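Microtubule-associated protein 1A/1B, light chain 3, putative (Trypanosoma brucei, PDB 3H9D) is a ubiquitin-like ATG8-family protein of autophagy that probably binds phosphatidylethanolamine and associates with membranes. Local coordinates at residues Leu58-Phe63 / Thr86-Ser91; Leu79-Asn84 / Leu108-Ser113; Leu32-Glu37 / Cys50-Pro55; Val54-Thr59 / Gln93-Tyr98. All blocks are in the same frame, centred on the assembly; numbering follows the deposited sequence.

All four contacts belong to one ubiquitin-like domain. Interactions 2 and 3 are two strand pairings of its sheet and lie side by side, their centres about 11 Å apart: strand 108-113 pairs with 80-83 in interaction 2 and lies next to strand 31-38 of interaction 3, where Met110 N is 2.7 Å from Ile35 O. Interactions 1 and 4, with centres about 8 Å apart, share Leu58 and Thr59 and tie the start of helix 60-71 to the segments 86-91 and 93-98. Phe63 of that helix touches both sheet contacts, its CE2 lying 3.5 Å from Met110 SD and its CE1 3.8 Å from Phe52 CG. A bound calcium ion is about 7 Å from the Phe52 side chain of interaction 3.

Interaction 1. Residues Leu58-Phe63 / Thr86-Ser91; sequences LTVGQF and TVLPSS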
loop_
_atom_site.group_PDB
_atom_site.type_symbol
_atom_site.label_atom_id
_atom_site.label_comp_id
_atom_site.label_asym_id
_atom_site.label_seq_id
_atom_site.Cartn_x
_atom_site.Cartn_y
_atom_site.Cartn_z
ATOM N N LEU A 58 9.105 -25.953 7.291
ATOM C CA LEU A 58 8.781 -26.209 5.900
ATOM C C LEU A 58 9.824 -25.647 4.942
ATOM O O LEU A 58 10.431 -24.604 5.196
ATOM C CB LEU A 58 7.389 -25.667 5.562
ATOM C CG LEU A 58 6.223 -26.661 5.564
ATOM C CD1 LEU A 58 6.172 -27.527 6.813
ATOM C CD2 LEU A 58 4.898 -25.960 5.345
ATOM N N THR A 59 10.049 -26.375 3.852
ATOM C CA THR A 59 10.801 -25.845 2.724
ATOM C C THR A 59 9.821 -25.068 1.851
ATOM O O THR A 59 8.600 -25.186 2.018
ATOM C CB THR A 59 11.465 -26.960 1.880
ATOM O OG1 THR A 59 10.474 -27.906 1.453
ATOM C CG2 THR A 59 12.554 -27.673 2.672
ATOM N N VAL A 60 10.350 -24.278 0.923
ATOM C CA VAL A 60 9.510 -23.629 -0.075
ATOM C C VAL A 60 8.645 -24.682 -0.769
ATOM O O VAL A 60 7.436 -24.513 -0.869
ATOM C CB VAL A 60 10.343 -22.783 -1.085
ATOM C CG1 VAL A 60 9.512 -22.392 -2.321
ATOM C CG2 VAL A 60 10.916 -21.548 -0.396
ATOM N N GLY A 61 9.264 -25.781 -1.197
ATOM C CA GLY A 61 8.556 -26.867 -1.878
ATOM C C GLY A 61 7.367 -27.450 -1.127
ATOM O O GLY A 61 6.351 -27.798 -1.735
ATOM N N GLN A 62 7.495 -27.567 0.192
ATOM C CA GLN A 62 6.395 -28.045 1.029
ATOM C C GLN A 62 5.263 -27.028 1.169
ATOM O O GLN A 62 4.093 -27.402 1.074
ATOM C CB GLN A 62 6.903 -28.451 2.411
ATOM C CG GLN A 62 7.641 -29.775 2.443
ATOM C CD GLN A 62 8.446 -29.942 3.711
ATOM O OE1 GLN A 62 9.418 -29.224 3.938
ATOM N NE2 GLN A 62 8.046 -30.895 4.546
ATOM N N PHE A 63 5.600 -25.757 1.411
ATOM C CA PHE A 63 4.571 -24.699 1.461
ATOM C C PHE A 63 3.780 -24.639 0.151
ATOM O O PHE A 63 2.565 -24.470 0.165
ATOM C CB PHE A 63 5.145 -23.318 1.816
ATOM C CG PHE A 63 4.142 -22.187 1.652
ATOM C CD1 PHE A 63 3.000 -22.118 2.465
ATOM C CD2 PHE A 63 4.324 -21.205 0.667
ATOM C CE1 PHE A 63 2.054 -21.090 2.306
ATOM C CE2 PHE A 63 3.385 -20.165 0.501
ATOM C CZ PHE A 63 2.244 -20.111 1.323
ATOM N N THR A 86 11.316 -12.195 -7.199
ATOM C CA THR A 86 12.129 -13.311 -7.684
ATOM C C THR A 86 11.523 -14.659 -7.283
ATOM O O THR A 86 11.186 -14.874 -6.110
ATOM C CB THR A 86 13.624 -13.231 -7.221
ATOM O OG1 THR A 86 13.846 -14.109 -6.113
ATOM C CG2 THR A 86 14.035 -11.806 -6.835
ATOM N N VAL A 87 11.397 -15.554 -8.268
ATOM C CA VAL A 87 10.913 -16.920 -8.057
ATOM C C VAL A 87 11.758 -17.606 -6.987
ATOM O O VAL A 87 12.951 -17.313 -6.841
ATOM C CB VAL A 87 10.861 -17.748 -9.399
ATOM C CG1 VAL A 87 12.271 -18.118 -9.914
ATOM C CG2 VAL A 87 9.994 -18.993 -9.252
ATOM N N LEU A 88 11.126 -18.494 -6.228
ATOM C CA LEU A 88 11.798 -19.193 -5.139
ATOM C C LEU A 88 12.145 -20.633 -5.499
ATOM O O LEU A 88 11.334 -21.330 -6.121
ATOM C CB LEU A 88 10.947 -19.174 -3.871
ATOM C CG LEU A 88 10.871 -17.886 -3.064
ATOM C CD1 LEU A 88 9.947 -18.102 -1.875
ATOM C CD2 LEU A 88 12.246 -17.471 -2.602
ATOM N N PRO A 89 13.354 -21.082 -5.106
ATOM C CA PRO A 89 13.672 -22.494 -5.281
ATOM C C PRO A 89 13.007 -23.314 -4.177
ATOM O O PRO A 89 13.132 -22.987 -2.996
ATOM C CB PRO A 89 15.201 -22.533 -5.164
ATOM C CG PRO A 89 15.561 -21.350 -4.340
ATOM C CD PRO A 89 14.467 -20.326 -4.498
ATOM N N SER A 90 12.294 -24.363 -4.575
ATOM C CA SER A 90 11.623 -25.260 -3.636
ATOM C C SER A 90 12.541 -25.861 -2.557
ATOM O O SER A 90 12.065 -26.333 -1.521
ATOM C CB SER A 90 10.882 -26.358 -4.398
ATOM O OG SER A 90 11.684 -26.893 -5.427
ATOM N N SER A 91 13.850 -25.805 -2.805
ATOM C CA SER A 91 14.885 -26.315 -1.900
ATOM C C SER A 91 15.085 -25.417 -0.683
ATOM O O SER A 91 15.540 -25.875 0.371
ATOM C CB SER A 91 16.218 -26.419 -2.643
ATOM O OG SER A 91 16.026 -26.781 -4.000
#
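Gly61 N donates to Ser90 O across 2.9 Å, at an N-H...O angle of 155°. The donor lies in the carbonyl plane and uses a lone pair, with a C=O...N angle of 113°, so the amide meets the oxygen well to one side of the C=O direction. The two backbones come very near here, with Gly61 CA 3.9 Å from Ser90 CA. The serine side chain adds a tight contact on the glycine, Ser90 CB sitting 3.5 Å from Gly61 CA. Beside the bond, Val60 turns its branched side chain to the chain at 88-90, with CB 3.4 Å from Pro89 O. Its CG1, anti to the backbone N (chi1 166°), meets Leu88 CB at 3.8 Å while CG2 faces Leu88 CD1, and the two side chains cross at about a right angle. Thr59 CB also rests 3.5 Å from the same Ser90 O.

A second shell sets the helix start. Thr59 is the N-cap of helix 60-71 and forms a capping box with Gln62: Gln62 N donates to Thr59 OG1, and Gln62 OE1 in return accepts from both Thr59 N, at 2.9 Å, and Thr59 OG1. Further in, Val60 packs on Val81, Met94 and Ile97 of this ubiquitin-like fold. Two early helix amides thus find different acceptors: Gln62 N the helix's own cap, Gly61 N a carbonyl of the sequence-distant 86-91 segment.

Interaction 2. Residues Leu79-Asn84 / Leu108-Ser113; sequences LFVYTN and LYMKYS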
loop_
_atom_site.group_PDB
_atom_site.type_symbol
_atom_site.label_atom_id
_atom_site.label_comp_id
_atom_site.label_asym_id
_atom_site.label_seq_id
_atom_site.Cartn_x
_atom_site.Cartn_y
_atom_site.Cartn_z
ATOM N N LEU A 79 3.366 -24.785 -10.080
ATOM C CA LEU A 79 2.983 -23.661 -9.250
ATOM C C LEU A 79 4.261 -23.012 -8.760
ATOM O O LEU A 79 5.107 -23.678 -8.149
ATOM C CB LEU A 79 2.135 -24.133 -8.060
ATOM C CG LEU A 79 1.616 -23.141 -7.005
ATOM C CD1 LEU A 79 0.784 -21.999 -7.631
ATOM C CD2 LEU A 79 0.802 -23.897 -5.944
ATOM N N PHE A 80 4.408 -21.717 -9.035
ATOM C CA PHE A 80 5.606 -20.985 -8.630
ATOM C C PHE A 80 5.298 -19.989 -7.513
ATOM O O PHE A 80 4.184 -19.482 -7.421
ATOM C CB PHE A 80 6.239 -20.278 -9.844
ATOM C CG PHE A 80 6.504 -21.200 -11.012
ATOM C CD1 PHE A 80 5.602 -21.283 -12.065
ATOM C CD2 PHE A 80 7.650 -21.984 -11.054
ATOM C CE1 PHE A 80 5.830 -22.138 -13.132
ATOM C CE2 PHE A 80 7.895 -22.845 -12.128
ATOM C CZ PHE A 80 6.986 -22.921 -13.161
ATOM N N VAL A 81 6.283 -19.722 -6.659
ATOM C CA VAL A 81 6.137 -18.677 -5.642
ATOM C C VAL A 81 7.285 -17.677 -5.670
ATOM O O VAL A 81 8.391 -17.997 -6.080
ATOM C CB VAL A 81 5.891 -19.226 -4.198
ATOM C CG1 VAL A 81 4.517 -19.902 -4.107
ATOM C CG2 VAL A 81 7.023 -20.163 -3.745
ATOM N N TYR A 82 6.992 -16.455 -5.240
ATOM C CA TYR A 82 7.888 -15.324 -5.425
ATOM C C TYR A 82 7.961 -14.522 -4.132
ATOM O O TYR A 82 6.958 -14.376 -3.438
ATOM C CB TYR A 82 7.376 -14.432 -6.577
ATOM C CG TYR A 82 7.135 -15.165 -7.888
ATOM C CD1 TYR A 82 8.101 -15.173 -8.892
ATOM C CD2 TYR A 82 5.940 -15.850 -8.128
ATOM C CE1 TYR A 82 7.886 -15.845 -10.101
ATOM C CE2 TYR A 82 5.718 -16.529 -9.333
ATOM C CZ TYR A 82 6.695 -16.519 -10.310
ATOM O OH TYR A 82 6.494 -17.187 -11.498
ATOM N N THR A 83 9.159 -14.058 -3.788
ATOM C CA THR A 83 9.325 -12.975 -2.828
ATOM C C THR A 83 10.263 -11.979 -3.486
ATOM O O THR A 83 11.120 -12.375 -4.276
ATOM C CB THR A 83 9.946 -13.389 -1.461
ATOM O OG1 THR A 83 9.703 -14.771 -1.167
ATOM C CG2 THR A 83 9.349 -12.539 -0.360
ATOM N N ASN A 84 10.094 -10.696 -3.167
ATOM C CA ASN A 84 10.917 -9.628 -3.743
ATOM C C ASN A 84 11.092 -9.783 -5.259
ATOM O O ASN A 84 12.200 -9.649 -5.781
ATOM C CB ASN A 84 12.277 -9.551 -3.030
ATOM C CG ASN A 84 13.017 -8.253 -3.310
ATOM O OD1 ASN A 84 12.405 -7.186 -3.432
ATOM N ND2 ASN A 84 14.343 -8.340 -3.419
ATOM N N LEU A 108 5.642 -12.064 5.801
ATOM C CA LEU A 108 6.356 -12.355 4.566
ATOM C C LEU A 108 5.358 -12.307 3.422
ATOM O O LEU A 108 4.415 -13.094 3.389
ATOM C CB LEU A 108 7.033 -13.734 4.622
ATOM C CG LEU A 108 7.705 -14.258 3.341
ATOM C CD1 LEU A 108 8.985 -13.487 3.048
ATOM C CD2 LEU A 108 7.994 -15.752 3.431
ATOM N N TYR A 109 5.564 -11.383 2.486
ATOM C CA TYR A 109 4.660 -11.247 1.340
ATOM C C TYR A 109 5.117 -12.099 0.168
ATOM O O TYR A 109 6.198 -11.898 -0.381
ATOM C CB TYR A 109 4.510 -9.775 0.920
ATOM C CG TYR A 109 3.701 -8.967 1.896
ATOM C CD1 TYR A 109 4.250 -8.533 3.107
ATOM C CD2 TYR A 109 2.381 -8.649 1.622
ATOM C CE1 TYR A 109 3.490 -7.799 4.020
ATOM C CE2 TYR A 109 1.622 -7.905 2.519
ATOM C CZ TYR A 109 2.177 -7.485 3.713
ATOM O OH TYR A 109 1.403 -6.755 4.594
ATOM N N MET A 110 4.281 -13.047 -0.220
ATOM C CA MET A 110 4.625 -13.940 -1.316
ATOM C C MET A 110 3.608 -13.781 -2.409
ATOM O O MET A 110 2.473 -13.418 -2.134
ATOM C CB MET A 110 4.651 -15.398 -0.850
ATOM C CG MET A 110 5.552 -15.656 0.337
ATOM S SD MET A 110 5.577 -17.391 0.793
ATOM C CE MET A 110 6.443 -18.100 -0.608
ATOM N N LYS A 111 4.033 -14.026 -3.645
ATOM C CA LYS A 111 3.128 -14.130 -4.786
ATOM C C LYS A 111 3.190 -15.553 -5.305
ATOM O O LYS A 111 4.176 -16.254 -5.094
ATOM C CB LYS A 111 3.531 -13.162 -5.906
ATOM C CG LYS A 111 3.707 -11.711 -5.490
ATOM C CD LYS A 111 2.549 -10.842 -5.945
ATOM C CE LYS A 111 1.444 -10.780 -4.902
ATOM N NZ LYS A 111 0.288 -9.983 -5.383
ATOM N N TYR A 112 2.138 -15.978 -5.987
ATOM C CA TYR A 112 2.105 -17.298 -6.606
ATOM C C TYR A 112 1.572 -17.209 -8.030
ATOM O O TYR A 112 0.760 -16.336 -8.358
ATOM C CB TYR A 112 1.272 -18.302 -5.768
ATOM C CG TYR A 112 -0.184 -17.906 -5.605
ATOM C CD1 TYR A 112 -1.149 -18.351 -6.507
ATOM C CD2 TYR A 112 -0.595 -17.076 -4.558
ATOM C CE1 TYR A 112 -2.472 -17.979 -6.381
ATOM C CE2 TYR A 112 -1.937 -16.711 -4.420
ATOM C CZ TYR A 112 -2.853 -17.157 -5.345
ATOM O OH TYR A 112 -4.164 -16.811 -5.242
ATOM N N SER A 113 2.034 -18.128 -8.872
ATOM C CA SER A 113 1.581 -18.192 -10.250
ATOM C C SER A 113 1.666 -19.619 -10.752
ATOM O O SER A 113 2.572 -20.360 -10.372
ATOM C CB SER A 113 2.440 -17.281 -11.139
ATOM O OG SER A 113 2.041 -17.378 -12.491
#
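Strands 80-83 and 108-113 run antiparallel, their axes 4.4 Å apart at closest approach and their directions 149° apart, with Phe80-Ser113 and Tyr82-Lys111 as hydrogen-bonded pairs flanking the non-hydrogen-bonded pair Val81-Tyr112. Phe80 N meets Ser113 O nearly head-on, at 2.6 Å with an N-H...O angle of 176°, whereas Tyr82 N reaches Lys111 O at 2.8 Å with a more bent 142°.

On the face carrying Phe80, Tyr82, Lys111 and Ser113, the Tyr82 ring turns its edge to the neighbouring strand: CD2 is 3.5 Å from Lys111 O and CE2 is 3.8 Å from Ser113 CB. Lys111 bends away to give its NZ to Lys38 O. The contacts on the other face are apolar: Val81 CG2 meets Met110 CE at 3.8 Å, and Val81 CG1 lies beside Tyr112 CB. The Tyr112 ring leads away from the contact and puts its OH on Gly45 O. Helix 60-71 covers this side through Val60, Phe63 and Leu67.

Near the strand end Thr83 CG2 touches Leu108 CD1 at 3.6 Å. Four main-chain bonds thus hold the two pairs in register, while Val81, Met110 and Tyr112 CB form the apolar side toward helix 60-71 of this ubiquitin-like sheet; Thr83 OG1, buried without a polar partner in the model, is the exception.

Interaction 3. Residues Leu32-Glu37 / Cys50-Pro55; sequences LPIICE and CKFLVP
Ile34 sits at the apolar centre between Phe52 and Val54: its CG2 is 4.0 Å from Phe52 CB, and its CD1 is the same 4.0 Å from Val54 CG2. This is the antiparallel hairpin formed by the first two strands of the ubiquitin-like beta-grasp sheet, with strand 51-55 at its edge within the chain. With Val54 CG1 anti to the backbone N (chi1 177°), CG2 is the branch turned to Ile34. Farther along the same face, Cys36 CB approaches Phe52 CE1 at 3.8 Å. The Phe52 ring also stands edge-to-face with Phe63, showing that helix 60-71 covers this side of the sheet.

Outward from the core come the main-chain bonds. Ile34 and Phe52 exchange a reciprocal pair, with Phe52 N donating to Ile34 O at 2.7 Å and 168°, in the carbonyl plane. Leu32 and Val54 form a second pair, tilted out of the carbonyl planes, and Cys36 N donates to Cys50 O.

The opposite face carries Pro33, Ile35, Lys51 and Leu53. Here Ile35 CD1 packs on the aliphatic Lys51 CG at 3.8 Å, and the lysine runs on to the polar edge, where NZ makes a salt bridge with Asp20 OD2. Glu37 OE2 bonds to Ser6 OG, and OE1 accepts from Tyr8 N. At the end nearer the connecting loop, Cys50 SG rests 3.8 Å from Ile35 CG2.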
loop_
_atom_site.group_PDB
_atom_site.type_symbol
_atom_site.label_atom_id
_atom_site.label_comp_id
_atom_site.label_asym_id
_atom_site.label_seq_id
_atom_site.Cartn_x
_atom_site.Cartn_y
_atom_site.Cartn_z
ATOM N N LEU A 32 5.140 -19.120 11.077
ATOM C CA LEU A 32 5.590 -17.914 10.391
ATOM C C LEU A 32 4.416 -17.285 9.656
ATOM O O LEU A 32 3.712 -17.972 8.916
ATOM C CB LEU A 32 6.726 -18.243 9.416
ATOM C CG LEU A 32 7.973 -18.888 10.009
ATOM C CD1 LEU A 32 8.805 -19.483 8.899
ATOM C CD2 LEU A 32 8.771 -17.870 10.817
ATOM N N PRO A 33 4.188 -15.976 9.872
ATOM C CA PRO A 33 3.030 -15.316 9.262
ATOM C C PRO A 33 3.291 -14.920 7.810
ATOM O O PRO A 33 4.181 -14.115 7.521
ATOM C CB PRO A 33 2.814 -14.098 10.157
ATOM C CG PRO A 33 4.154 -13.783 10.705
ATOM C CD PRO A 33 4.974 -15.051 10.711
ATOM N N ILE A 34 2.516 -15.509 6.911
ATOM C CA ILE A 34 2.723 -15.367 5.480
ATOM C C ILE A 34 1.486 -14.759 4.807
ATOM O O ILE A 34 0.351 -15.164 5.082
ATOM C CB ILE A 34 3.131 -16.752 4.840
ATOM C CG1 ILE A 34 4.652 -16.926 4.837
ATOM C CG2 ILE A 34 2.617 -16.915 3.421
ATOM C CD1 ILE A 34 5.241 -17.359 6.167
ATOM N N ILE A 35 1.714 -13.763 3.953
ATOM C CA ILE A 35 0.659 -13.242 3.057
ATOM C C ILE A 35 0.908 -13.800 1.650
ATOM O O ILE A 35 2.004 -13.678 1.117
ATOM C CB ILE A 35 0.601 -11.670 3.033
ATOM C CG1 ILE A 35 0.405 -11.089 4.437
ATOM C CG2 ILE A 35 -0.497 -11.142 2.068
ATOM C CD1 ILE A 35 -0.898 -11.477 5.100
ATOM N N CYS A 36 -0.111 -14.407 1.055
ATOM C CA CYS A 36 0.059 -15.104 -0.217
ATOM C C CYS A 36 -0.964 -14.646 -1.244
ATOM O O CYS A 36 -2.155 -14.976 -1.138
ATOM C CB CYS A 36 -0.038 -16.618 0.005
ATOM S SG CYS A 36 1.003 -17.590 -1.084
ATOM N N GLU A 37 -0.501 -13.892 -2.246
ATOM C CA GLU A 37 -1.413 -13.292 -3.227
ATOM C C GLU A 37 -1.057 -13.642 -4.671
ATOM O O GLU A 37 0.088 -13.896 -4.969
ATOM C CB GLU A 37 -1.470 -11.772 -3.020
ATOM C CG GLU A 37 -1.968 -11.352 -1.626
ATOM C CD GLU A 37 -1.825 -9.860 -1.388
ATOM O OE1 GLU A 37 -2.831 -9.134 -1.528
ATOM O OE2 GLU A 37 -0.705 -9.413 -1.093
ATOM N N CYS A 50 -5.730 -15.081 2.516
ATOM C CA CYS A 50 -4.394 -15.103 1.962
ATOM C C CYS A 50 -3.324 -15.161 3.047
ATOM O O CYS A 50 -2.148 -15.033 2.762
ATOM C CB CYS A 50 -4.201 -13.857 1.107
ATOM S SG CYS A 50 -4.144 -12.351 2.085
ATOM N N LYS A 51 -3.739 -15.344 4.293
ATOM C CA LYS A 51 -2.816 -15.377 5.413
ATOM C C LYS A 51 -2.541 -16.821 5.841
ATOM O O LYS A 51 -3.460 -17.599 6.108
ATOM C CB LYS A 51 -3.377 -14.568 6.576
ATOM C CG LYS A 51 -2.341 -13.996 7.528
ATOM C CD LYS A 51 -3.003 -13.273 8.691
ATOM C CE LYS A 51 -4.205 -12.470 8.237
ATOM N NZ LYS A 51 -5.087 -12.118 9.388
ATOM N N PHE A 52 -1.262 -17.170 5.884
ATOM C CA PHE A 52 -0.840 -18.505 6.282
ATOM C C PHE A 52 0.026 -18.439 7.506
ATOM O O PHE A 52 0.901 -17.594 7.616
ATOM C CB PHE A 52 -0.103 -19.214 5.149
ATOM C CG PHE A 52 -0.997 -19.609 4.021
ATOM C CD1 PHE A 52 -1.287 -18.700 2.996
ATOM C CD2 PHE A 52 -1.580 -20.876 3.998
ATOM C CE1 PHE A 52 -2.138 -19.048 1.955
ATOM C CE2 PHE A 52 -2.430 -21.246 2.958
ATOM C CZ PHE A 52 -2.715 -20.332 1.932
ATOM N N LEU A 53 -0.262 -19.328 8.443
ATOM C CA LEU A 53 0.554 -19.506 9.620
ATOM C C LEU A 53 1.305 -20.796 9.337
ATOM O O LEU A 53 0.774 -21.887 9.519
ATOM C CB LEU A 53 -0.342 -19.602 10.858
ATOM C CG LEU A 53 -0.930 -18.305 11.451
ATOM C CD1 LEU A 53 -1.621 -17.360 10.441
ATOM C CD2 LEU A 53 -1.878 -18.646 12.572
ATOM N N VAL A 54 2.537 -20.643 8.854
ATOM C CA VAL A 54 3.294 -21.716 8.206
ATOM C C VAL A 54 4.308 -22.324 9.175
ATOM O O VAL A 54 5.135 -21.594 9.737
ATOM C CB VAL A 54 4.025 -21.185 6.914
ATOM C CG1 VAL A 54 4.892 -22.268 6.252
ATOM C CG2 VAL A 54 3.022 -20.620 5.920
ATOM N N PRO A 55 4.247 -23.662 9.373
ATOM C CA PRO A 55 5.238 -24.361 10.200
ATOM C C PRO A 55 6.646 -23.972 9.764
ATOM O O PRO A 55 6.986 -24.103 8.588
ATOM C CB PRO A 55 4.974 -25.837 9.894
ATOM C CG PRO A 55 3.540 -25.898 9.508
ATOM C CD PRO A 55 3.235 -24.585 8.824
#

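Interaction 4. Residues Val54-Thr59 / Gln93-Tyr98; sequences VPSDLT and QMADIY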
loop_
_atom_site.group_PDB
_atom_site.type_symbol
_atom_site.label_atom_id
_atom_site.label_comp_id
_atom_site.label_asym_id
_atom_site.label_seq_id
_atom_site.Cartn_x
_atom_site.Cartn_y
_atom_site.Cartn_z
ATOM N N VAL A 54 2.537 -20.643 8.854
ATOM C CA VAL A 54 3.294 -21.716 8.206
ATOM C C VAL A 54 4.308 -22.324 9.175
ATOM O O VAL A 54 5.135 -21.594 9.737
ATOM C CB VAL A 54 4.025 -21.185 6.914
ATOM C CG1 VAL A 54 4.892 -22.268 6.252
ATOM C CG2 VAL A 54 3.022 -20.620 5.920
ATOM N N PRO A 55 4.247 -23.662 9.373
ATOM C CA PRO A 55 5.238 -24.361 10.200
ATOM C C PRO A 55 6.646 -23.972 9.764
ATOM O O PRO A 55 6.986 -24.103 8.588
ATOM C CB PRO A 55 4.974 -25.837 9.894
ATOM C CG PRO A 55 3.540 -25.898 9.508
ATOM C CD PRO A 55 3.235 -24.585 8.824
ATOM N N SER A 56 7.447 -23.483 10.703
ATOM C CA SER A 56 8.772 -22.930 10.399
ATOM C C SER A 56 9.799 -23.969 9.931
ATOM O O SER A 56 10.947 -23.625 9.635
ATOM C CB SER A 56 9.304 -22.186 11.620
ATOM O OG SER A 56 10.376 -21.329 11.266
ATOM N N ASP A 57 9.371 -25.232 9.877
ATOM C CA ASP A 57 10.190 -26.366 9.433
ATOM C C ASP A 57 9.946 -26.732 7.966
ATOM O O ASP A 57 10.515 -27.708 7.454
ATOM C CB ASP A 57 9.917 -27.593 10.318
ATOM C CG ASP A 57 8.436 -27.851 10.514
ATOM O OD1 ASP A 57 7.984 -28.996 10.302
ATOM O OD2 ASP A 57 7.711 -26.902 10.880
ATOM N N LEU A 58 9.105 -25.953 7.291
ATOM C CA LEU A 58 8.781 -26.209 5.900
ATOM C C LEU A 58 9.824 -25.647 4.942
ATOM O O LEU A 58 10.431 -24.604 5.196
ATOM C CB LEU A 58 7.389 -25.667 5.562
ATOM C CG LEU A 58 6.223 -26.661 5.564
ATOM C CD1 LEU A 58 6.172 -27.527 6.813
ATOM C CD2 LEU A 58 4.898 -25.960 5.345
ATOM N N THR A 59 10.049 -26.375 3.852
ATOM C CA THR A 59 10.801 -25.845 2.724
ATOM C C THR A 59 9.821 -25.068 1.851
ATOM O O THR A 59 8.600 -25.186 2.018
ATOM C CB THR A 59 11.465 -26.960 1.880
ATOM O OG1 THR A 59 10.474 -27.906 1.453
ATOM C CG2 THR A 59 12.554 -27.673 2.672
ATOM N N GLN A 93 14.568 -23.011 2.598
ATOM C CA GLN A 93 13.831 -23.170 3.839
ATOM C C GLN A 93 12.932 -21.959 4.012
ATOM O O GLN A 93 13.422 -20.831 4.015
ATOM C CB GLN A 93 14.797 -23.252 5.027
ATOM C CG GLN A 93 15.856 -24.360 4.952
ATOM C CD GLN A 93 15.271 -25.763 4.796
ATOM O OE1 GLN A 93 15.850 -26.607 4.103
ATOM N NE2 GLN A 93 14.128 -26.022 5.447
ATOM N N MET A 94 11.625 -22.180 4.159
ATOM C CA MET A 94 10.697 -21.064 4.376
ATOM C C MET A 94 11.241 -20.065 5.401
ATOM O O MET A 94 11.160 -18.851 5.198
ATOM C CB MET A 94 9.310 -21.563 4.793
ATOM C CG MET A 94 8.449 -22.046 3.629
ATOM S SD MET A 94 8.122 -20.764 2.403
ATOM C CE MET A 94 6.912 -19.744 3.262
ATOM N N ALA A 95 11.839 -20.597 6.467
ATOM C CA ALA A 95 12.321 -19.812 7.602
ATOM C C ALA A 95 13.584 -18.992 7.315
ATOM O O ALA A 95 13.911 -18.078 8.078
ATOM C CB ALA A 95 12.538 -20.722 8.792
ATOM N N ASP A 96 14.293 -19.333 6.233
ATOM C CA ASP A 96 15.368 -18.490 5.690
ATOM C C ASP A 96 14.781 -17.364 4.840
ATOM O O ASP A 96 15.249 -16.224 4.896
ATOM C CB ASP A 96 16.346 -19.309 4.832
ATOM C CG ASP A 96 17.298 -20.184 5.661
ATOM O OD1 ASP A 96 17.461 -19.954 6.885
ATOM O OD2 ASP A 96 17.899 -21.107 5.062
ATOM N N ILE A 97 13.774 -17.705 4.035
ATOM C CA ILE A 97 13.036 -16.734 3.219
ATOM C C ILE A 97 12.338 -15.713 4.118
ATOM O O ILE A 97 12.346 -14.518 3.830
ATOM C CB ILE A 97 11.998 -17.429 2.269
ATOM C CG1 ILE A 97 12.628 -18.612 1.515
ATOM C CG2 ILE A 97 11.371 -16.429 1.294
ATOM C CD1 ILE A 97 13.788 -18.251 0.579
ATOM N N TYR A 98 11.768 -16.179 5.224
ATOM C CA TYR A 98 11.087 -15.290 6.149
ATOM C C TYR A 98 12.027 -14.218 6.695
ATOM O O TYR A 98 11.709 -13.033 6.637
ATOM C CB TYR A 98 10.423 -16.065 7.294
ATOM C CG TYR A 98 9.783 -15.153 8.318
ATOM C CD1 TYR A 98 8.530 -14.581 8.086
ATOM C CD2 TYR A 98 10.437 -14.844 9.508
ATOM C CE1 TYR A 98 7.945 -13.732 9.018
ATOM C CE2 TYR A 98 9.862 -13.994 10.442
ATOM C CZ TYR A 98 8.618 -13.440 10.191
ATOM O OH TYR A 98 8.048 -12.594 11.120
#
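Met94 meets the chain at Leu58 and Thr59 with both its backbone and its side chain. Its N donates to Leu58 O at 2.9 Å, with an N-H...O angle of 145° and the donor tilted 18° from the carbonyl plane. The side chain continues along the same peptide: CB is 3.3 Å from Leu58 O, and CG is 3.5 Å from Thr59 O and 4.2 Å from Leu58 CB. Bends at chi2 and chi3 then fold the thioether inward, where Met94 also packs on Val60, Phe63 and Met110.

Thr59 presents its methyl to the amide of Gln93, CG2 lying 3.6 Å from Gln93 NE2. The bend of Gln93 at chi2 (-57°) brings that amide back to the threonine although its CB starts out in the other direction.

In the ubiquitin-like fold this contact joins the connection from strand 51-55 to helix 60-71, which includes a type I turn over Pro55-Leu58, with the start of helix 94-101. Gln93 is the N-cap residue of that helix, and its O accepts from both Asp96 N and Ile97 N.

The next residue after Met94, Ala95, puts its CB against Ser56, 3.3 Å from Ser56 OG and also close to the backbone O. Leu32 of strand 31-38 borders both Ser56 and Ala95.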